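PDB 3UN7: peptidoglycan D,D-transpeptidase PbpA from Mycobacterium tuberculosis, which probably cross-links peptidoglycan in the mycobacterial cell wall as a penicillin-binding D,D-transpeptidase and probably helps regulate cell length. Local coordinates for residues C125-E137 / K142-P154. Residues are numbered along the deposited sequence; the frame is centred on the assembly and turned at random.
Sequences CYGPCKGAVVALE and KILALVSSPSYDP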
# COMPACT_ATOMS: atom_id res chain seq x y z
N CYS A 125 7.05 -5.86 -15.60
CA CYS A 125 8.43 -5.38 -15.73
C CYS A 125 9.20 -6.17 -16.80
O CYS A 125 10.33 -6.59 -16.58
CB CYS A 125 9.16 -5.47 -14.39
SG CYS A 125 8.53 -4.38 -13.08
N TYR A 126 8.56 -6.38 -17.96
CA TYR A 126 9.10 -7.26 -19.00
C TYR A 126 9.51 -8.57 -18.34
O TYR A 126 10.60 -9.10 -18.58
CB TYR A 126 10.26 -6.57 -19.73
CG TYR A 126 9.97 -5.13 -20.06
CD1 TYR A 126 10.65 -4.09 -19.42
CD2 TYR A 126 8.98 -4.79 -21.00
CE1 TYR A 126 10.37 -2.76 -19.72
CE2 TYR A 126 8.69 -3.46 -21.30
CZ TYR A 126 9.39 -2.45 -20.65
OH TYR A 126 9.11 -1.13 -20.95
N GLY A 127 8.61 -9.08 -17.51
CA GLY A 127 8.90 -10.13 -16.54
C GLY A 127 8.32 -9.65 -15.21
O GLY A 127 7.68 -8.60 -15.17
N PRO A 128 8.53 -10.42 -14.13
CA PRO A 128 7.88 -10.09 -12.85
C PRO A 128 8.49 -8.88 -12.18
O PRO A 128 9.70 -8.64 -12.29
CB PRO A 128 8.12 -11.34 -12.00
CG PRO A 128 9.35 -11.99 -12.60
CD PRO A 128 9.37 -11.64 -14.05
N CYS A 129 7.64 -8.11 -11.50
CA CYS A 129 8.07 -6.92 -10.75
C CYS A 129 8.27 -7.24 -9.28
O CYS A 129 7.54 -8.04 -8.72
CB CYS A 129 7.01 -5.82 -10.86
SG CYS A 129 6.72 -5.17 -12.52
N LYS A 130 9.25 -6.60 -8.65
CA LYS A 130 9.38 -6.62 -7.20
C LYS A 130 8.67 -5.38 -6.67
O LYS A 130 8.79 -4.31 -7.24
CB LYS A 130 10.84 -6.61 -6.79
CG LYS A 130 11.08 -6.77 -5.28
CD LYS A 130 12.53 -6.48 -4.91
CE LYS A 130 13.47 -7.59 -5.36
NZ LYS A 130 14.89 -7.17 -5.18
N GLY A 131 7.91 -5.54 -5.60
CA GLY A 131 7.20 -4.38 -5.02
C GLY A 131 5.89 -4.76 -4.39
O GLY A 131 5.76 -5.87 -3.83
N ALA A 132 4.92 -3.85 -4.47
CA ALA A 132 3.63 -4.03 -3.81
C ALA A 132 2.50 -3.29 -4.51
O ALA A 132 2.73 -2.32 -5.24
CB ALA A 132 3.72 -3.63 -2.33
N VAL A 133 1.29 -3.80 -4.30
CA VAL A 133 0.08 -3.13 -4.74
C VAL A 133 -0.93 -3.13 -3.59
O VAL A 133 -1.15 -4.16 -2.95
CB VAL A 133 -0.56 -3.81 -5.98
CG1 VAL A 133 -1.89 -3.15 -6.34
CG2 VAL A 133 0.40 -3.79 -7.18
N VAL A 134 -1.56 -1.99 -3.35
CA VAL A 134 -2.58 -1.89 -2.32
C VAL A 134 -3.78 -1.22 -2.96
O VAL A 134 -3.63 -0.23 -3.70
CB VAL A 134 -2.12 -1.04 -1.10
CG1 VAL A 134 -3.28 -0.86 -0.11
CG2 VAL A 134 -0.94 -1.69 -0.39
N ALA A 135 -4.96 -1.75 -2.66
CA ALA A 135 -6.20 -1.13 -3.07
C ALA A 135 -7.08 -0.96 -1.84
O ALA A 135 -7.21 -1.86 -1.00
CB ALA A 135 -6.91 -1.95 -4.16
N LEU A 136 -7.66 0.23 -1.73
CA LEU A 136 -8.48 0.60 -0.58
C LEU A 136 -9.81 1.12 -1.09
O LEU A 136 -9.88 1.69 -2.19
CB LEU A 136 -7.81 1.70 0.25
CG LEU A 136 -6.42 1.42 0.87
CD1 LEU A 136 -5.92 2.65 1.62
CD2 LEU A 136 -6.46 0.20 1.81
N GLU A 137 -10.85 0.94 -0.30
CA GLU A 137 -12.14 1.57 -0.58
C GLU A 137 -12.18 2.85 0.23
O GLU A 137 -12.24 2.78 1.46
CB GLU A 137 -13.27 0.65 -0.16
CG GLU A 137 -14.66 1.20 -0.47
CD GLU A 137 -15.70 0.12 -0.32
OE1 GLU A 137 -16.01 -0.26 0.82
OE2 GLU A 137 -16.20 -0.37 -1.36
N LYS A 142 -11.96 -0.35 3.77
CA LYS A 142 -11.75 -1.74 3.39
C LYS A 142 -10.49 -1.90 2.58
O LYS A 142 -10.26 -1.13 1.64
CB LYS A 142 -12.90 -2.26 2.54
CG LYS A 142 -14.09 -2.70 3.31
CD LYS A 142 -15.03 -3.44 2.38
CE LYS A 142 -16.45 -3.27 2.83
NZ LYS A 142 -17.41 -4.01 1.95
N ILE A 143 -9.68 -2.90 2.94
CA ILE A 143 -8.46 -3.22 2.17
C ILE A 143 -8.92 -4.24 1.13
O ILE A 143 -9.31 -5.35 1.47
CB ILE A 143 -7.29 -3.74 3.08
CG1 ILE A 143 -6.76 -2.60 3.97
CG2 ILE A 143 -6.14 -4.34 2.24
CD1 ILE A 143 -5.83 -3.08 5.09
N LEU A 144 -8.92 -3.82 -0.14
CA LEU A 144 -9.48 -4.62 -1.23
C LEU A 144 -8.41 -5.47 -1.92
O LEU A 144 -8.71 -6.47 -2.56
CB LEU A 144 -10.20 -3.71 -2.24
CG LEU A 144 -11.28 -2.76 -1.71
CD1 LEU A 144 -11.72 -1.76 -2.80
CD2 LEU A 144 -12.48 -3.52 -1.18
N ALA A 145 -7.15 -5.06 -1.77
CA ALA A 145 -6.05 -5.85 -2.25
C ALA A 145 -4.83 -5.48 -1.45
O ALA A 145 -4.63 -4.32 -1.08
CB ALA A 145 -5.79 -5.62 -3.76
N LEU A 146 -4.02 -6.50 -1.20
CA LEU A 146 -2.76 -6.37 -0.50
C LEU A 146 -1.82 -7.34 -1.20
O LEU A 146 -1.83 -8.53 -0.92
CB LEU A 146 -2.94 -6.73 0.97
CG LEU A 146 -1.92 -6.22 1.98
CD1 LEU A 146 -2.00 -4.70 2.11
CD2 LEU A 146 -2.18 -6.90 3.35
N VAL A 147 -1.08 -6.82 -2.17
CA VAL A 147 -0.22 -7.64 -3.03
C VAL A 147 1.25 -7.34 -2.76
O VAL A 147 1.64 -6.19 -2.62
CB VAL A 147 -0.54 -7.42 -4.52
CG1 VAL A 147 0.42 -8.22 -5.41
CG2 VAL A 147 -1.98 -7.84 -4.83
N SER A 148 2.05 -8.40 -2.65
CA SER A 148 3.50 -8.24 -2.49
C SER A 148 4.18 -9.18 -3.49
O SER A 148 3.67 -10.27 -3.77
CB SER A 148 3.93 -8.54 -1.05
OG SER A 148 5.27 -8.13 -0.82
N SER A 149 5.31 -8.75 -4.04
CA SER A 149 6.00 -9.51 -5.08
C SER A 149 7.51 -9.31 -4.92
O SER A 149 7.96 -8.19 -4.67
CB SER A 149 5.51 -9.06 -6.46
OG SER A 149 6.07 -9.82 -7.52
N PRO A 150 8.31 -10.40 -4.99
CA PRO A 150 7.92 -11.80 -5.17
C PRO A 150 7.17 -12.28 -3.93
O PRO A 150 7.23 -11.62 -2.89
CB PRO A 150 9.27 -12.53 -5.31
CG PRO A 150 10.26 -11.65 -4.58
CD PRO A 150 9.78 -10.25 -4.87
N SER A 151 6.46 -13.40 -4.04
CA SER A 151 5.79 -13.98 -2.89
C SER A 151 6.30 -15.41 -2.73
O SER A 151 7.28 -15.79 -3.37
CB SER A 151 4.28 -13.94 -3.08
OG SER A 151 3.60 -14.19 -1.86
N TYR A 152 5.66 -16.20 -1.88
CA TYR A 152 6.10 -17.55 -1.58
C TYR A 152 4.88 -18.44 -1.43
O TYR A 152 3.76 -17.95 -1.36
CB TYR A 152 6.92 -17.57 -0.28
CG TYR A 152 6.08 -17.31 0.93
CD1 TYR A 152 5.62 -18.37 1.73
CD2 TYR A 152 5.70 -16.01 1.27
CE1 TYR A 152 4.81 -18.14 2.83
CE2 TYR A 152 4.90 -15.77 2.38
CZ TYR A 152 4.45 -16.84 3.15
OH TYR A 152 3.67 -16.59 4.25
N ASP A 153 5.10 -19.74 -1.35
CA ASP A 153 4.00 -20.69 -1.24
C ASP A 153 3.84 -21.17 0.21
O ASP A 153 4.62 -21.99 0.68
CB ASP A 153 4.27 -21.86 -2.20
CG ASP A 153 3.20 -22.92 -2.15
OD1 ASP A 153 2.22 -22.78 -1.40
OD2 ASP A 153 3.34 -23.91 -2.90
N PRO A 154 2.82 -20.66 0.94
CA PRO A 154 2.61 -21.12 2.33
C PRO A 154 2.37 -22.62 2.46
O PRO A 154 2.53 -23.14 3.55
CB PRO A 154 1.37 -20.34 2.78
CG PRO A 154 1.41 -19.08 1.93
CD PRO A 154 1.83 -19.62 0.58
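Ser149 fastens the end of its strand to Cys129 by a short side-chain bond, OG to the carbonyl O at 2.6 Å, met almost head-on with a C=O...OG angle of 177°. Its OG stands anti to the backbone N (chi1 -176°), which directs it to the carbonyl of Cys129, two residues before Gly131. A small hydroxyl suits this buried place, and Gln122 NE2 is a second partner for it. From here 131-136 and 143-149 run antiparallel as a hairpin. Paired bonds link Gly131 with Ser149 and Val133 with Val147, beta-branched residues suited to a buried strand; glycine suits position 131, whose positive phi would press a side chain against the preceding carbonyl.

At Ala135 a classic beta bulge shifts the register by one residue: Leu144 N (2.7 Å) and the more distant Ala145 N (3.3 Å) both reach Ala135 O from one face of its plane. The small methyls of Ala135 and Ala145 meet CB to CB at 3.9 Å, where Gln114 touches Ala145. On the other face, large apolar chains fill the buried space, Leu136 CD2 alongside Ile143 CG1 at 3.5 Å.

Lys142 can be followed outward: CB passes Glu137 CB at 4.0 Å, then CG and CD run alongside Glu137 OE1. The methylene CE comes closest to Glu137 OE1, at 3.6 Å. Lys142 NZ ends 4.2 Å from Glu137 OE1, too far for a salt bridge; the long aliphatic chain suits this partly exposed end. Glu137 OE1 instead bonds Thr140 OG1 in the turn.

The hairpin forms one edge of the five-stranded transpeptidase sheet, with 143-149 outermost and 131-136 paired to 425-431. Helix 111-123 packs against Val133 and Ala145, while helix 317-328 covers Val134 and Leu136.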